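Local structure of deoxyuridine 5'-triphosphate nucleotidohydrolase (Entamoeba histolytica, 3LQW) at residues V25-L31 and G69-P75; H76-I82 and G97-E103. The protein probably hydrolyses dUTP to dUMP and diphosphate with the help of magnesium, keeping uracil out of DNA and supplying the precursor of thymidine nucleotides. All blocks are in the same frame, centred on the assembly; numbering follows the deposited sequence.

Contact 1: residues V25-L31 and G69-P75; sequences VLLVKKL and GVSVQIP
An antiparallel strand pair at the margin of a four-stranded sheet joins Leu27, Val28 and Lys29 to Gln73, Val72 and Ser71. Leu27 and Gln73 exchange two backbone bonds, Leu27 N to Gln73 O at 3.2 Å and Gln73 N to Leu27 O at 2.9 Å. Lys29 and Ser71 do the same, Lys29 N to Ser71 O at 2.9 Å and Ser71 N to Lys29 O at 3.0 Å, and Leu31 N adds a last bond to Gly69 O. Beyond the other end a water bridges the strands, donating to Val25 O and Gln73 O. Within its own chain strand 25-30 is the outermost, yet the second subunit adds a strand in parallel to it, so the sheet continues across the interface of this trimeric dUTPase. The two faces differ. On one, Val28 CG1, placed anti to the backbone N (chi1 178°), comes 3.8 Å from Val70 CB, while its other methyl, CG2, lies beside Val72 CG1. The outer part of Leu26 reaches the partner strand, where CD1 sits 3.9 Å from Val72 CB and, in one conformer of Ile74, against its CD1. The opposite face mixes polar and apolar groups: Leu27 and Gln73 lie alongside each other, Leu27 CD1 being 3.8 Å from Gln73 CD, and Ser71 OG touches Lys29 CB at 3.5 Å. Lys29 runs out extended from there to a salt bridge with Glu147 of the second subunit, and Gln73 OE1 accepts the backbone N-H of Asn149 of that same subunit.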
loop_
_atom_site.group_PDB
_atom_site.type_symbol
_atom_site.label_atom_id
_atom_site.label_comp_id
_atom_site.label_asym_id
_atom_site.label_seq_id
_atom_site.Cartn_x
_atom_site.Cartn_y
_atom_site.Cartn_z
ATOM N N VAL A 25 12.246 -3.707 -18.513
ATOM C CA VAL A 25 11.018 -4.009 -19.267
ATOM C C VAL A 25 10.114 -4.884 -18.398
ATOM O O VAL A 25 10.609 -5.799 -17.743
ATOM C CB VAL A 25 11.322 -4.731 -20.602
ATOM C CG1 VAL A 25 10.066 -4.845 -21.444
ATOM C CG2 VAL A 25 12.412 -4.016 -21.337
ATOM N N LEU A 26 8.825 -4.584 -18.400
ATOM C CA LEU A 26 7.802 -5.458 -17.819
ATOM C C LEU A 26 7.318 -6.342 -18.964
ATOM O O LEU A 26 6.729 -5.824 -19.927
ATOM C CB LEU A 26 6.628 -4.639 -17.259
ATOM C CG LEU A 26 5.466 -5.497 -16.745
ATOM C CD1 LEU A 26 5.872 -6.222 -15.416
ATOM C CD2 LEU A 26 4.204 -4.647 -16.502
ATOM N N LEU A 27 7.535 -7.645 -18.866
ATOM C CA LEU A 27 7.037 -8.577 -19.892
ATOM C C LEU A 27 5.640 -9.023 -19.493
ATOM O O LEU A 27 5.386 -9.311 -18.303
ATOM C CB LEU A 27 7.947 -9.794 -20.057
ATOM C CG LEU A 27 9.383 -9.519 -20.402
ATOM C CD1 LEU A 27 10.119 -10.869 -20.456
ATOM C CD2 LEU A 27 9.526 -8.740 -21.689
ATOM N N VAL A 28 4.747 -9.108 -20.471
ATOM C CA VAL A 28 3.357 -9.474 -20.255
ATOM C C VAL A 28 2.971 -10.605 -21.186
ATOM O O VAL A 28 3.180 -10.501 -22.410
ATOM C CB VAL A 28 2.410 -8.280 -20.500
ATOM C CG1 VAL A 28 0.944 -8.725 -20.303
ATOM C CG2 VAL A 28 2.780 -7.087 -19.642
ATOM N N LYS A 29 2.419 -11.681 -20.652
ATOM C CA LYS A 29 1.867 -12.809 -21.427
ATOM C C LYS A 29 0.350 -12.780 -21.328
ATOM O O LYS A 29 -0.193 -12.784 -20.214
ATOM C CB LYS A 29 2.412 -14.143 -20.919
ATOM C CG LYS A 29 1.802 -15.356 -21.639
ATOM C CD LYS A 29 2.223 -16.650 -21.018
ATOM C CE LYS A 29 1.560 -17.835 -21.718
ATOM N NZ LYS A 29 1.994 -19.125 -21.134
ATOM N N LYS A 30 -0.353 -12.747 -22.462
ATOM C CA LYS A 30 -1.779 -12.941 -22.488
ATOM C C LYS A 30 -2.071 -14.411 -22.249
ATOM O O LYS A 30 -1.619 -15.285 -23.003
ATOM C CB LYS A 30 -2.357 -12.489 -23.828
ATOM C CG LYS A 30 -2.262 -11.052 -24.153
ATOM C CD LYS A 30 -3.006 -10.723 -25.498
ATOM C CE LYS A 30 -2.865 -9.308 -25.939
ATOM N NZ LYS A 30 -3.385 -9.102 -27.341
ATOM N N LEU A 31 -2.871 -14.723 -21.248
ATOM C CA LEU A 31 -3.273 -16.079 -20.959
ATOM C C LEU A 31 -4.520 -16.520 -21.737
ATOM O O LEU A 31 -4.789 -17.742 -21.816
ATOM C CB LEU A 31 -3.522 -16.244 -19.454
ATOM C CG LEU A 31 -2.288 -15.894 -18.609
ATOM C CD1 LEU A 31 -2.665 -16.050 -17.132
ATOM C CD2 LEU A 31 -1.073 -16.731 -18.993
ATOM N N GLY A 69 -6.441 -11.823 -16.874
ATOM C CA GLY A 69 -6.095 -12.514 -18.105
ATOM C C GLY A 69 -4.645 -12.445 -18.509
ATOM O O GLY A 69 -4.328 -12.941 -19.596
ATOM N N VAL A 70 -3.759 -11.875 -17.691
ATOM C CA VAL A 70 -2.329 -11.806 -17.990
ATOM C C VAL A 70 -1.467 -12.328 -16.860
ATOM O O VAL A 70 -1.883 -12.278 -15.689
ATOM C CB VAL A 70 -1.886 -10.364 -18.380
ATOM C CG1 VAL A 70 -2.765 -9.835 -19.516
ATOM C CG2 VAL A 70 -1.889 -9.401 -17.199
ATOM N N SER A 71 -0.267 -12.755 -17.206
ATOM C CA SER A 71 0.832 -12.956 -16.314
ATOM C C SER A 71 1.943 -12.010 -16.685
ATOM O O SER A 71 1.998 -11.503 -17.813
ATOM C CB SER A 71 1.309 -14.390 -16.319
ATOM O OG SER A 71 1.717 -14.765 -17.592
ATOM N N VAL A 72 2.858 -11.760 -15.750
ATOM C CA VAL A 72 3.947 -10.831 -15.960
ATOM C C VAL A 72 5.280 -11.315 -15.436
ATOM O O VAL A 72 5.352 -12.175 -14.535
ATOM C CB VAL A 72 3.649 -9.436 -15.343
ATOM C CG1 VAL A 72 2.346 -8.886 -15.877
ATOM C CG2 VAL A 72 3.654 -9.476 -13.807
ATOM N N GLN A 73 6.344 -10.713 -15.975
ATOM C CA GLN A 73 7.707 -10.845 -15.469
ATOM C C GLN A 73 8.187 -9.446 -15.114
ATOM O O GLN A 73 8.451 -8.628 -15.989
ATOM C CB GLN A 73 8.583 -11.519 -16.497
ATOM C CG GLN A 73 9.982 -11.760 -16.071
ATOM C CD GLN A 73 10.734 -12.625 -17.103
ATOM O OE1 GLN A 73 10.149 -13.525 -17.711
ATOM N NE2 GLN A 73 12.004 -12.329 -17.321
ATOM N N ILE A 74 8.231 -9.169 -13.814
ATOM C CA ILE A 74 8.640 -7.879 -13.248
ATOM C C ILE A 74 10.171 -7.723 -13.428
ATOM O O ILE A 74 10.884 -8.696 -13.257
ATOM C CB ILE A 74 8.305 -7.815 -11.693
ATOM C CG1 ILE A 74 6.820 -8.074 -11.294
ATOM C CG2 ILE A 74 8.725 -6.476 -11.102
ATOM C CD1 ILE A 74 5.764 -7.027 -11.718
ATOM N N PRO A 75 10.672 -6.499 -13.691
ATOM C CA PRO A 75 12.133 -6.299 -13.740
ATOM C C PRO A 75 12.824 -6.643 -12.426
ATOM O O PRO A 75 12.257 -6.570 -11.332
ATOM C CB PRO A 75 12.301 -4.811 -14.028
ATOM C CG PRO A 75 11.043 -4.273 -14.314
ATOM C CD PRO A 75 9.951 -5.299 -14.134
HETATM O O HOH W 1 11.110 -8.172 -16.884
#

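Contact 2: residues H76-I82 and G97-E103; sequences HQCYGRI and GAGVIDE
Glu103 reaches across to His76 and Gln77 just beyond the point where strand 78-83 pairs with the short edge strand 100-101. Its CB rests 3.6 Å from Cys78 O. With CG anti to the backbone N (chi1 165°) and the chain extended beyond, CD arrives 3.6 Å from His76 CA. OE2 accepts the N-H of His76 ND1 at 2.7 Å through its syn lone pair; the bond is nearly straight (174°) and lies in the imidazole plane, with the carboxylate turned 82° to the ring. OE1 receives Gln77 N at 3.0 Å from above the carboxylate plane, and also the hydroxyl of Tyr139. Cys78 O and Glu103 N share a water. Farther along, Gly80 and Ile101 exchange two backbone bonds, Gly80 N to Ile101 O at 2.9 Å and Ile101 N to Gly80 O at 2.8 Å. Tyr79 CD2 meets Val100 CG1 at 3.7 Å, while its hydroxyl goes to Glu135 and Arg81 of the third subunit. Past the pair, Ile82 CD1 packs on Ile101 CG1. With three donors fixing its carboxylate, Glu103 probably stays ionised, and its charge would favour a protonated His76.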
loop_
_atom_site.group_PDB
_atom_site.type_symbol
_atom_site.label_atom_id
_atom_site.label_comp_id
_atom_site.label_asym_id
_atom_site.label_seq_id
_atom_site.Cartn_x
_atom_site.Cartn_y
_atom_site.Cartn_z
ATOM N N HIS A 76 14.106 -6.944 -12.536
ATOM C CA HIS A 76 14.926 -7.337 -11.422
ATOM C C HIS A 76 14.980 -6.272 -10.311
ATOM O O HIS A 76 15.070 -5.089 -10.573
ATOM C CB HIS A 76 16.333 -7.660 -11.920
ATOM C CG HIS A 76 17.195 -8.346 -10.913
ATOM N ND1 HIS A 76 16.761 -9.416 -10.157
ATOM C CD2 HIS A 76 18.470 -8.102 -10.531
ATOM C CE1 HIS A 76 17.739 -9.799 -9.351
ATOM N NE2 HIS A 76 18.779 -9.008 -9.550
ATOM N N GLN A 77 14.956 -6.749 -9.063
ATOM C CA GLN A 77 15.049 -5.904 -7.875
ATOM C C GLN A 77 13.855 -4.947 -7.741
ATOM O O GLN A 77 13.946 -3.898 -7.119
ATOM C CB GLN A 77 16.395 -5.184 -7.802
ATOM C CG GLN A 77 17.550 -6.183 -7.592
ATOM C CD GLN A 77 18.913 -5.592 -7.783
ATOM O OE1 GLN A 77 19.088 -4.558 -8.442
ATOM N NE2 GLN A 77 19.903 -6.290 -7.259
ATOM N N CYS A 78 12.732 -5.362 -8.320
ATOM C CA CYS A 78 11.463 -4.661 -8.191
ATOM C C CYS A 78 10.411 -5.682 -7.839
ATOM O O CYS A 78 10.594 -6.894 -7.994
ATOM C CB CYS A 78 11.078 -3.977 -9.499
ATOM S SG CYS A 78 12.240 -2.692 -10.058
ATOM N N TYR A 79 9.246 -5.189 -7.422
ATOM C CA TYR A 79 8.034 -5.994 -7.399
ATOM C C TYR A 79 6.874 -5.162 -7.959
ATOM O O TYR A 79 7.013 -3.952 -8.131
ATOM C CB TYR A 79 7.739 -6.555 -6.001
ATOM C CG TYR A 79 7.032 -5.597 -5.099
ATOM C CD1 TYR A 79 7.709 -4.550 -4.523
ATOM C CD2 TYR A 79 5.684 -5.726 -4.816
ATOM C CE1 TYR A 79 7.086 -3.650 -3.680
ATOM C CE2 TYR A 79 5.036 -4.810 -3.977
ATOM C CZ TYR A 79 5.739 -3.754 -3.429
ATOM O OH TYR A 79 5.096 -2.897 -2.585
ATOM N N GLY A 80 5.768 -5.818 -8.253
ATOM C CA GLY A 80 4.578 -5.127 -8.696
ATOM C C GLY A 80 3.614 -5.007 -7.527
ATOM O O GLY A 80 3.155 -6.000 -6.998
ATOM N N ARG A 81 3.301 -3.781 -7.170
ATOM C CA ARG A 81 2.310 -3.523 -6.132
ATOM C C ARG A 81 0.990 -3.207 -6.779
ATOM O O ARG A 81 0.888 -2.346 -7.640
ATOM C CB ARG A 81 2.710 -2.342 -5.265
ATOM C CG ARG A 81 1.754 -2.145 -4.051
ATOM C CD ARG A 81 2.148 -1.028 -3.159
ATOM N NE ARG A 81 1.952 0.301 -3.765
ATOM C CZ ARG A 81 0.814 0.991 -3.695
ATOM N NH1 ARG A 81 -0.281 0.448 -3.159
ATOM N NH2 ARG A 81 0.756 2.238 -4.125
ATOM N N ILE A 82 -0.038 -3.897 -6.301
ATOM C CA ILE A 82 -1.378 -3.627 -6.721
ATOM C C ILE A 82 -1.920 -2.437 -5.928
ATOM O O ILE A 82 -1.862 -2.431 -4.685
ATOM C CB ILE A 82 -2.252 -4.815 -6.321
ATOM C CG1 ILE A 82 -1.675 -6.105 -6.916
ATOM C CG2 ILE A 82 -3.664 -4.507 -6.603
ATOM C CD1 ILE A 82 -1.530 -5.999 -8.286
ATOM N N GLY A 97 -6.767 -4.924 -2.187
ATOM C CA GLY A 97 -5.576 -5.243 -1.330
ATOM C C GLY A 97 -4.204 -4.829 -1.886
ATOM O O GLY A 97 -3.970 -5.148 -3.069
ATOM N N ALA A 98 -3.308 -4.193 -1.056
ATOM C CA ALA A 98 -2.014 -3.786 -1.584
ATOM C C ALA A 98 -0.997 -4.892 -1.618
ATOM O O ALA A 98 0.077 -4.753 -1.051
ATOM C CB ALA A 98 -1.499 -2.662 -0.817
ATOM N N GLY A 99 -1.328 -5.916 -2.380
ATOM C CA GLY A 99 -0.528 -7.096 -2.473
ATOM C C GLY A 99 0.701 -6.912 -3.315
ATOM O O GLY A 99 1.167 -5.819 -3.651
ATOM N N VAL A 100 1.204 -8.030 -3.682
ATOM C CA VAL A 100 2.620 -8.117 -4.010
ATOM C C VAL A 100 2.669 -9.129 -5.090
ATOM O O VAL A 100 2.327 -10.291 -4.887
ATOM C CB VAL A 100 3.628 -8.641 -2.818
ATOM C CG1 VAL A 100 5.000 -9.009 -3.338
ATOM C CG2 VAL A 100 3.675 -7.650 -1.689
ATOM N N ILE A 101 3.155 -8.690 -6.227
ATOM C CA ILE A 101 3.488 -9.552 -7.351
ATOM C C ILE A 101 5.007 -9.634 -7.366
ATOM O O ILE A 101 5.709 -8.664 -7.708
ATOM C CB ILE A 101 2.933 -9.020 -8.703
ATOM C CG1 ILE A 101 1.409 -8.807 -8.634
ATOM C CG2 ILE A 101 3.311 -9.981 -9.852
ATOM C CD1 ILE A 101 0.580 -10.078 -8.270
ATOM N N ASP A 102 5.526 -10.799 -6.986
ATOM C CA ASP A 102 6.931 -11.018 -6.912
ATOM C C ASP A 102 7.560 -11.108 -8.308
ATOM O O ASP A 102 6.921 -11.549 -9.260
ATOM C CB ASP A 102 7.141 -12.324 -6.106
ATOM C CG ASP A 102 6.462 -12.298 -4.685
ATOM O OD1 ASP A 102 6.736 -11.372 -3.913
ATOM O OD2 ASP A 102 5.652 -13.201 -4.340
ATOM N N GLU A 103 8.825 -10.742 -8.412
ATOM C CA GLU A 103 9.595 -10.854 -9.637
ATOM C C GLU A 103 9.668 -12.305 -10.205
ATOM O O GLU A 103 9.860 -12.495 -11.415
ATOM C CB GLU A 103 10.969 -10.243 -9.339
ATOM C CG GLU A 103 12.022 -10.513 -10.244
ATOM C CD GLU A 103 13.418 -10.146 -9.732
ATOM O OE1 GLU A 103 13.692 -9.413 -8.720
ATOM O OE2 GLU A 103 14.286 -10.565 -10.469
HETATM O O HOH W 2 9.997 -9.201 -6.373
#

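From the N terminus, strand 25-30 comes first and waits until residues 69-75 return beside it, so contact 1 closes a long loop of 37 residues that includes strands 39-40, 47-51 and 56-58. The chain then turns through Ile74 to Gln77 into strand 78-83, and contact 2 closes a shorter loop of 14 residues, containing helix 86-92 and strand 94-96. The loops are in series and neither encloses the other. Contact 1 belongs to the four-stranded sheet and contact 2 to the margin of the five-stranded one; Ile74 joins them, in one of its two conformers packing CD1 3.7 Å from Gly80 N and CG1 against Ile101 O.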